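Long-range contacts in hemolysin-like protein containing CBS domains (PDB 3OCO), which is of unknown molecular function, but carries the paired CBS domains of a larger membrane protein of the UPF0053 family, whose members may bind flavin adenine dinucleotide: residues V35-T40 with K87-M92; Q52-P57 with A71-I76. All blocks are in the same frame, centred on the assembly; numbering follows the deposited sequence.

Contact 1 of 2, residues V35-T40 with K87-M92; sequences VDVDET and KISTIM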
ATOM      1  N   VAL A  35     -13.349 -12.203  -1.118  1.00 22.21           N
ATOM      2  CA  VAL A  35     -13.210 -13.655  -1.096  1.00 30.96           C
ATOM      3  C   VAL A  35     -14.020 -14.219   0.076  1.00 23.88           C
ATOM      4  O   VAL A  35     -14.290 -13.517   1.049  1.00 34.03           O
ATOM      5  CB  VAL A  35     -11.744 -14.089  -0.937  1.00 30.12           C
ATOM      6  CG1 VAL A  35     -10.951 -13.692  -2.154  1.00 38.00           C
ATOM      7  CG2 VAL A  35     -11.157 -13.470   0.311  1.00 20.73           C
ATOM      8  N   ASP A  36     -14.376 -15.487  -0.008  1.00 21.96           N
ATOM      9  CA  ASP A  36     -15.231 -16.115   0.995  1.00 36.56           C
ATOM     10  C   ASP A  36     -14.424 -16.917   2.026  1.00 34.46           C
ATOM     11  O   ASP A  36     -13.396 -17.508   1.695  1.00 25.40           O
ATOM     12  CB  ASP A  36     -16.265 -17.020   0.311  1.00 38.55           C
ATOM     13  CG  ASP A  36     -17.280 -17.590   1.290  1.00 38.62           C
ATOM     14  OD1 ASP A  36     -17.987 -16.783   1.926  1.00 37.03           O
ATOM     15  OD2 ASP A  36     -17.364 -18.838   1.428  1.00 33.98           O
ATOM     16  N   VAL A  37     -14.905 -16.943   3.269  1.00 23.32           N
ATOM     17  CA  VAL A  37     -14.207 -17.634   4.350  1.00 23.67           C
ATOM     18  C   VAL A  37     -13.956 -19.121   4.037  1.00 26.77           C
ATOM     19  O   VAL A  37     -13.067 -19.747   4.614  1.00 31.30           O
ATOM     20  CB  VAL A  37     -14.972 -17.502   5.680  1.00 36.91           C
ATOM     21  CG1 VAL A  37     -16.356 -18.173   5.585  1.00 39.20           C
ATOM     22  CG2 VAL A  37     -14.167 -18.087   6.815  1.00 42.43           C
ATOM     23  N   ASP A  38     -14.728 -19.678   3.109  1.00 25.64           N
ATOM     24  CA  ASP A  38     -14.603 -21.092   2.765  1.00 33.78           C
ATOM     25  C   ASP A  38     -13.922 -21.342   1.424  1.00 35.16           C
ATOM     26  O   ASP A  38     -13.868 -22.478   0.946  1.00 33.02           O
ATOM     27  CB  ASP A  38     -15.969 -21.760   2.759  1.00 40.00           C
ATOM     28  CG  ASP A  38     -16.360 -22.294   4.122  1.00 52.71           C
ATOM     29  OD1 ASP A  38     -15.631 -22.046   5.110  1.00 47.59           O
ATOM     30  OD2 ASP A  38     -17.406 -22.968   4.196  1.00 63.47           O
ATOM     31  N   GLU A  39     -13.426 -20.286   0.795  1.00 36.50           N
ATOM     32  CA  GLU A  39     -12.608 -20.482  -0.391  1.00 32.24           C
ATOM     33  C   GLU A  39     -11.216 -20.886   0.054  1.00 30.85           C
ATOM     34  O   GLU A  39     -10.822 -20.641   1.196  1.00 31.78           O
ATOM     35  CB  GLU A  39     -12.590 -19.240  -1.271  1.00 40.39           C
ATOM     36  CG  GLU A  39     -13.309 -19.462  -2.594  1.00 54.63           C
ATOM     37  CD  GLU A  39     -14.296 -18.356  -2.922  1.00 66.73           C
ATOM     38  OE1 GLU A  39     -14.004 -17.176  -2.620  1.00 62.75           O
ATOM     39  OE2 GLU A  39     -15.366 -18.671  -3.490  1.00 74.00           O
ATOM     40  N   THR A  40     -10.490 -21.550  -0.836  1.00 26.17           N
ATOM     41  CA  THR A  40      -9.143 -21.999  -0.532  1.00 26.98           C
ATOM     42  C   THR A  40      -8.130 -20.916  -0.875  1.00 32.72           C
ATOM     43  O   THR A  40      -8.409 -20.003  -1.650  1.00 27.45           O
ATOM     44  CB  THR A  40      -8.787 -23.184  -1.376  1.00 26.35           C
ATOM     45  OG1 THR A  40      -8.831 -22.773  -2.746  1.00 29.20           O
ATOM     46  CG2 THR A  40      -9.796 -24.326  -1.150  1.00 20.47           C
ATOM     47  N   LYS A  87      -8.163 -23.034   3.936  1.00 33.17           N
ATOM     48  CA  LYS A  87      -9.280 -22.115   3.721  1.00 26.97           C
ATOM     49  C   LYS A  87      -8.868 -20.722   4.125  1.00 21.46           C
ATOM     50  O   LYS A  87      -8.046 -20.556   5.021  1.00 27.66           O
ATOM     51  CB  LYS A  87     -10.487 -22.513   4.598  1.00 24.25           C
ATOM     52  CG  LYS A  87     -11.095 -23.887   4.319  1.00 27.79           C
ATOM     53  CD  LYS A  87     -11.748 -23.902   2.947  1.00 30.84           C
ATOM     54  CE  LYS A  87     -12.591 -25.121   2.791  1.00 37.73           C
ATOM     55  NZ  LYS A  87     -13.453 -25.253   4.018  1.00 51.17           N
ATOM     56  N   ILE A  88      -9.491 -19.719   3.514  1.00 22.07           N
ATOM     57  CA  ILE A  88      -9.158 -18.334   3.816  1.00 28.23           C
ATOM     58  C   ILE A  88      -9.177 -18.085   5.323  1.00 33.64           C
ATOM     59  O   ILE A  88      -8.354 -17.334   5.841  1.00 33.04           O
ATOM     60  CB  ILE A  88     -10.102 -17.357   3.103  1.00 37.06           C
ATOM     61  CG1 ILE A  88     -10.093 -17.619   1.603  1.00 39.39           C
ATOM     62  CG2 ILE A  88      -9.655 -15.932   3.333  1.00 38.95           C
ATOM     63  CD1 ILE A  88      -8.798 -17.230   0.946  1.00 30.84           C
ATOM     64  N   SER A  89     -10.113 -18.719   6.024  1.00 32.54           N
ATOM     65  CA  SER A  89     -10.242 -18.534   7.467  1.00 31.38           C
ATOM     66  C   SER A  89      -8.937 -18.772   8.214  1.00 27.05           C
ATOM     67  O   SER A  89      -8.718 -18.243   9.301  1.00 29.87           O
ATOM     68  CB  SER A  89     -11.316 -19.471   8.034  1.00 31.92           C
ATOM     69  OG  SER A  89     -11.052 -20.819   7.663  1.00 27.33           O
ATOM     70  N   THR A  90      -8.070 -19.597   7.658  1.00 33.71           N
ATOM     71  CA  THR A  90      -6.815 -19.854   8.340  1.00 34.90           C
ATOM     72  C   THR A  90      -5.854 -18.651   8.279  1.00 34.39           C
ATOM     73  O   THR A  90      -5.021 -18.498   9.168  1.00 36.60           O
ATOM     74  CB  THR A  90      -6.159 -21.167   7.866  1.00 43.60           C
ATOM     75  OG1 THR A  90      -5.694 -21.025   6.515  1.00 36.72           O
ATOM     76  CG2 THR A  90      -7.185 -22.329   7.966  1.00 23.02           C
ATOM     77  N   ILE A  91      -6.006 -17.774   7.281  1.00 23.27           N
ATOM     78  CA  ILE A  91      -5.188 -16.549   7.215  1.00 30.27           C
ATOM     79  C   ILE A  91      -5.911 -15.217   7.551  1.00 44.37           C
ATOM     80  O   ILE A  91      -5.276 -14.224   7.881  1.00 41.41           O
ATOM     81  CB  ILE A  91      -4.476 -16.394   5.842  1.00 25.72           C
ATOM     82  CG1 ILE A  91      -5.485 -16.237   4.703  1.00 22.84           C
ATOM     83  CG2 ILE A  91      -3.522 -17.563   5.572  1.00 22.26           C
ATOM     84  CD1 ILE A  91      -4.818 -15.924   3.375  1.00 33.93           C
HETATM   85  N   MSE A  92      -7.234 -15.201   7.458  1.00 45.79           N
HETATM   86  CA  MSE A  92      -8.032 -13.989   7.679  1.00 31.93           C
HETATM   87  C   MSE A  92      -7.633 -13.172   8.915  1.00 26.58           C
HETATM   88  O   MSE A  92      -7.350 -13.732   9.974  1.00 34.63           O
HETATM   89  CB  MSE A  92      -9.489 -14.418   7.795  1.00 32.95           C
HETATM   90  CG  MSE A  92     -10.511 -13.330   7.989  1.00 43.07           C
HETATM   91 SE   MSE A  92     -12.272 -14.197   8.214  0.78 45.24          SE
HETATM   92  CE  MSE A  92     -12.139 -14.605  10.118  1.00 45.76           C
TER
HETATM   93  O   HOH W   1     -13.416 -22.162   6.691  1.00 41.00           O

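Contact 2 of 2, residues Q52-P57 with A71-I76; sequences QYSRFP and AYNYDI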
ATOM      1  N   GLN A  52      -5.000  -7.724  -8.530  1.00 26.79           N
ATOM      2  CA  GLN A  52      -3.906  -6.953  -7.900  1.00 38.49           C
ATOM      3  C   GLN A  52      -4.147  -6.357  -6.513  1.00 41.96           C
ATOM      4  O   GLN A  52      -3.176  -6.069  -5.812  1.00 42.64           O
ATOM      5  CB  GLN A  52      -3.443  -5.788  -8.779  1.00 34.26           C
ATOM      6  CG  GLN A  52      -3.072  -6.096 -10.192  1.00 41.07           C
ATOM      7  CD  GLN A  52      -2.607  -4.829 -10.880  1.00 52.21           C
ATOM      8  OE1 GLN A  52      -1.651  -4.185 -10.437  1.00 45.81           O
ATOM      9  NE2 GLN A  52      -3.306  -4.439 -11.939  1.00 61.24           N
ATOM     10  N   TYR A  53      -5.399  -6.112  -6.122  1.00 27.28           N
ATOM     11  CA  TYR A  53      -5.623  -5.497  -4.811  1.00 28.57           C
ATOM     12  C   TYR A  53      -4.805  -6.245  -3.774  1.00 21.38           C
ATOM     13  O   TYR A  53      -4.638  -7.446  -3.863  1.00 23.14           O
ATOM     14  CB  TYR A  53      -7.109  -5.496  -4.421  1.00 33.66           C
ATOM     15  CG  TYR A  53      -8.027  -4.899  -5.462  1.00 30.44           C
ATOM     16  CD1 TYR A  53      -8.139  -3.534  -5.609  1.00 34.14           C
ATOM     17  CD2 TYR A  53      -8.792  -5.713  -6.292  1.00 35.18           C
ATOM     18  CE1 TYR A  53      -8.980  -2.985  -6.564  1.00 42.32           C
ATOM     19  CE2 TYR A  53      -9.638  -5.173  -7.253  1.00 29.62           C
ATOM     20  CZ  TYR A  53      -9.725  -3.809  -7.384  1.00 40.28           C
ATOM     21  OH  TYR A  53     -10.564  -3.261  -8.334  1.00 50.20           O
ATOM     22  N   SER A  54      -4.273  -5.547  -2.791  1.00 24.43           N
ATOM     23  CA  SER A  54      -3.444  -6.245  -1.824  1.00 25.68           C
ATOM     24  C   SER A  54      -4.248  -6.768  -0.639  1.00 32.72           C
ATOM     25  O   SER A  54      -3.779  -7.626   0.115  1.00 35.75           O
ATOM     26  CB  SER A  54      -2.313  -5.344  -1.342  1.00 27.49           C
ATOM     27  OG  SER A  54      -2.829  -4.194  -0.719  1.00 23.91           O
ATOM     28  N   ARG A  55      -5.452  -6.240  -0.467  1.00 34.02           N
ATOM     29  CA  ARG A  55      -6.333  -6.685   0.614  1.00 37.42           C
ATOM     30  C   ARG A  55      -7.743  -6.963   0.134  1.00 31.85           C
ATOM     31  O   ARG A  55      -8.361  -6.117  -0.512  1.00 25.87           O
ATOM     32  CB  ARG A  55      -6.382  -5.653   1.728  1.00 41.33           C
ATOM     33  CG  ARG A  55      -5.031  -5.355   2.300  1.00 44.69           C
ATOM     34  CD  ARG A  55      -5.162  -4.451   3.474  1.00 44.65           C
ATOM     35  NE  ARG A  55      -3.870  -4.184   4.074  1.00 46.60           N
ATOM     36  CZ  ARG A  55      -3.216  -3.042   3.925  1.00 49.45           C
ATOM     37  NH1 ARG A  55      -3.758  -2.074   3.190  1.00 51.13           N
ATOM     38  NH2 ARG A  55      -2.040  -2.869   4.522  1.00 44.43           N
ATOM     39  N   PHE A  56      -8.239  -8.155   0.454  1.00 26.67           N
ATOM     40  CA  PHE A  56      -9.589  -8.558   0.072  1.00 29.01           C
ATOM     41  C   PHE A  56     -10.447  -8.784   1.295  1.00 32.06           C
ATOM     42  O   PHE A  56     -10.135  -9.632   2.135  1.00 27.56           O
ATOM     43  CB  PHE A  56      -9.561  -9.859  -0.722  1.00 30.61           C
ATOM     44  CG  PHE A  56      -9.032  -9.712  -2.113  1.00 39.42           C
ATOM     45  CD1 PHE A  56      -9.870  -9.329  -3.150  1.00 46.50           C
ATOM     46  CD2 PHE A  56      -7.699  -9.968  -2.393  1.00 46.22           C
ATOM     47  CE1 PHE A  56      -9.380  -9.194  -4.447  1.00 47.05           C
ATOM     48  CE2 PHE A  56      -7.204  -9.836  -3.683  1.00 44.75           C
ATOM     49  CZ  PHE A  56      -8.051  -9.451  -4.713  1.00 43.25           C
ATOM     50  N   PRO A  57     -11.545  -8.031   1.393  1.00 40.09           N
ATOM     51  CA  PRO A  57     -12.595  -8.323   2.367  1.00 33.63           C
ATOM     52  C   PRO A  57     -13.024  -9.778   2.238  1.00 25.53           C
ATOM     53  O   PRO A  57     -13.194 -10.287   1.107  1.00 22.61           O
ATOM     54  CB  PRO A  57     -13.734  -7.417   1.918  1.00 38.09           C
ATOM     55  CG  PRO A  57     -13.070  -6.322   1.154  1.00 37.36           C
ATOM     56  CD  PRO A  57     -11.936  -6.969   0.453  1.00 35.29           C
ATOM     57  N   ALA A  71      -8.333 -10.630   3.885  1.00 21.46           N
ATOM     58  CA  ALA A  71      -7.158 -11.438   3.517  1.00 29.22           C
ATOM     59  C   ALA A  71      -6.062 -10.610   2.811  1.00 32.66           C
ATOM     60  O   ALA A  71      -6.327  -9.854   1.872  1.00 28.21           O
ATOM     61  CB  ALA A  71      -7.560 -12.620   2.666  1.00 24.48           C
ATOM     62  N   TYR A  72      -4.833 -10.783   3.277  1.00 32.21           N
ATOM     63  CA  TYR A  72      -3.681  -9.987   2.860  1.00 34.73           C
ATOM     64  C   TYR A  72      -2.884 -10.713   1.760  1.00 31.23           C
ATOM     65  O   TYR A  72      -2.533 -11.881   1.921  1.00 32.65           O
ATOM     66  CB  TYR A  72      -2.837  -9.728   4.117  1.00 35.07           C
ATOM     67  CG  TYR A  72      -1.586  -8.871   3.980  1.00 26.59           C
ATOM     68  CD1 TYR A  72      -1.479  -7.866   3.023  1.00 29.74           C
ATOM     69  CD2 TYR A  72      -0.535  -9.041   4.868  1.00 25.27           C
ATOM     70  CE1 TYR A  72      -0.312  -7.076   2.927  1.00 26.55           C
ATOM     71  CE2 TYR A  72       0.605  -8.265   4.801  1.00 32.53           C
ATOM     72  CZ  TYR A  72       0.721  -7.289   3.832  1.00 37.66           C
ATOM     73  OH  TYR A  72       1.882  -6.538   3.793  1.00 45.94           O
ATOM     74  N   ASN A  73      -2.627 -10.043   0.635  1.00 28.68           N
ATOM     75  CA  ASN A  73      -1.891 -10.683  -0.479  1.00 23.83           C
ATOM     76  C   ASN A  73      -0.627 -11.444  -0.048  1.00 27.38           C
ATOM     77  O   ASN A  73      -0.444 -12.615  -0.411  1.00 25.39           O
ATOM     78  CB  ASN A  73      -1.615  -9.725  -1.662  1.00 19.93           C
ATOM     79  CG  ASN A  73      -0.760  -8.480  -1.283  1.00 31.68           C
ATOM     80  OD1 ASN A  73      -0.295  -8.311  -0.153  1.00 23.05           O
ATOM     81  ND2 ASN A  73      -0.564  -7.609  -2.259  1.00 37.33           N
ATOM     82  N   TYR A  74       0.219 -10.793   0.753  1.00 17.96           N
ATOM     83  CA  TYR A  74       1.391 -11.454   1.345  1.00 27.42           C
ATOM     84  C   TYR A  74       1.063 -12.809   1.968  1.00 35.02           C
ATOM     85  O   TYR A  74       1.793 -13.791   1.761  1.00 32.53           O
ATOM     86  CB  TYR A  74       2.026 -10.572   2.413  1.00 22.21           C
ATOM     87  CG  TYR A  74       3.211 -11.194   3.128  1.00 29.94           C
ATOM     88  CD1 TYR A  74       4.451 -11.296   2.512  1.00 23.61           C
ATOM     89  CD2 TYR A  74       3.097 -11.634   4.436  1.00 36.34           C
ATOM     90  CE1 TYR A  74       5.532 -11.845   3.179  1.00 32.61           C
ATOM     91  CE2 TYR A  74       4.168 -12.180   5.109  1.00 40.19           C
ATOM     92  CZ  TYR A  74       5.387 -12.287   4.478  1.00 43.07           C
ATOM     93  OH  TYR A  74       6.457 -12.833   5.163  1.00 39.76           O
ATOM     94  N   ASP A  75      -0.028 -12.850   2.734  1.00 28.09           N
ATOM     95  CA  ASP A  75      -0.433 -14.058   3.464  1.00 23.39           C
ATOM     96  C   ASP A  75      -0.846 -15.161   2.510  1.00 21.34           C
ATOM     97  O   ASP A  75      -0.508 -16.329   2.711  1.00 23.89           O
ATOM     98  CB  ASP A  75      -1.604 -13.750   4.408  1.00 26.77           C
ATOM     99  CG  ASP A  75      -1.178 -13.002   5.662  1.00 32.33           C
ATOM    100  OD1 ASP A  75      -0.004 -13.133   6.076  1.00 35.23           O
ATOM    101  OD2 ASP A  75      -2.033 -12.293   6.242  1.00 41.64           O
ATOM    102  N   ILE A  76      -1.597 -14.773   1.484  1.00 19.34           N
ATOM    103  CA  ILE A  76      -1.987 -15.653   0.387  1.00 12.72           C
ATOM    104  C   ILE A  76      -0.778 -16.247  -0.365  1.00 25.81           C
ATOM    105  O   ILE A  76      -0.668 -17.483  -0.509  1.00 25.83           O
ATOM    106  CB  ILE A  76      -2.918 -14.902  -0.613  1.00 25.63           C
ATOM    107  CG1 ILE A  76      -4.166 -14.388   0.118  1.00 29.52           C
ATOM    108  CG2 ILE A  76      -3.348 -15.804  -1.762  1.00 25.11           C
ATOM    109  CD1 ILE A  76      -4.935 -13.298  -0.622  1.00 24.31           C
TER

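Contact 1 of 2, residues V35-T40 with K87-M92
Glu39 O takes the backbone N-H of Ile88 at 2.8 Å, and Thr40 and Lys87 form a single backbone bridge at the same place. A second backbone bond, from Ser89 N to Val37 O, is weak at 3.4 Å. The acceptors belong to a type I beta turn from Asp36 to Glu39. Two side chains brace this turn. Glu39 OE1 receives Asp36 N from above its carboxylate plane, and Asp36 OD2 receives Asp38 N in an Asx turn. Asp36 OD1 is held by Asn62 and Thr59.

Ile88 is the main apolar side chain. Its CG1 sits 3.3 Å from Asp36 O. Its CG2, anti to the backbone N, meets Val35 CG2 at 4.2 Å, the two side chains crossing at about a right angle. Val58 and Ala44 also touch Ile88, so it reaches the domain core. Val37 CG2 presses on Ser89 CB at 3.4 Å, a tight carbon pair.

Lys87 lays its aliphatic part over the turn. CD is 3.2 Å from Asp38 O. The chain bends at chi2 and chi4, which leaves NZ 4.0 Å from Asp38 OD1, beyond a salt bridge, though the opposite charges probably attract. Water 1 donates to Asp38 OD1 at 2.7 Å and also bonds Ser89 OG, so it links the two segments.

Thr40 is the N-cap residue of helix 41-51, and its OG1 bonds Asp43. The arrangement joins the turn between strand 35-36 and that helix to the linker after helix 73-83, the connection that leads from the first CBS domain to the second in a CBS pair.

Contact 2 of 2, residues Q52-P57 with A71-I76
Phe56 and Ala71 exchange two backbone hydrogen bonds. Phe56 N gives to Ala71 O at 2.9 Å, and Ala71 N gives to Phe56 O at 2.7 Å. Both are nearly straight. Arg55 and Tyr72 follow as a non-hydrogen-bonded pair, with Arg55 CA 3.4 Å from Ala71 O in a CA-H...O contact. A third bond, Asn73 N to Ser54 O at 2.7 Å, carries the pairing into the first turn of helix 73-83.

This is the open end of the antiparallel beta hairpin 55-60/66-72 in the first CBS domain, where the second strand runs straight into a helix with Tyr72 as its N-cap residue.

Among the side chains, Asn73 lies against Ser54. Its CG stands between the backbone N and the carbonyl carbon (chi1 60°), which brings the amide beside Ser54. Its OD1 takes Tyr74 N at 2.7 Å, with a bent N-H...O angle of 132°. Ser54 O also lies at the edge of the Tyr72 ring, near its plane. Arg55 CG approaches the same ring obliquely.

Across the subunit interface, Tyr72 OH bonds Gln52 of the second subunit, and Tyr74 OH bonds Leu49 O of the second subunit.

From the N terminus, the chain enters contact 1 through strand 35-36 and its turn, then runs along helix 41-51 into strand 55-60. Contact 2 closes a short loop there, the hairpin back to 66-72. Helix 73-83 follows, and the linker at 87-92 then closes the long loop of contact 1. The short loop thus lies wholly within the long one. The contact centres are about 11 Å apart. Strand 35-36 runs parallel to strand 55-60, with a probable hydrogen bond from Val35 N to Pro57 O. Ile88 packs on Ala71, and Ile91 on Ile76 and Asp75. Together the two contacts tie the three-stranded sheet, helix 73-83 and the interdomain linker.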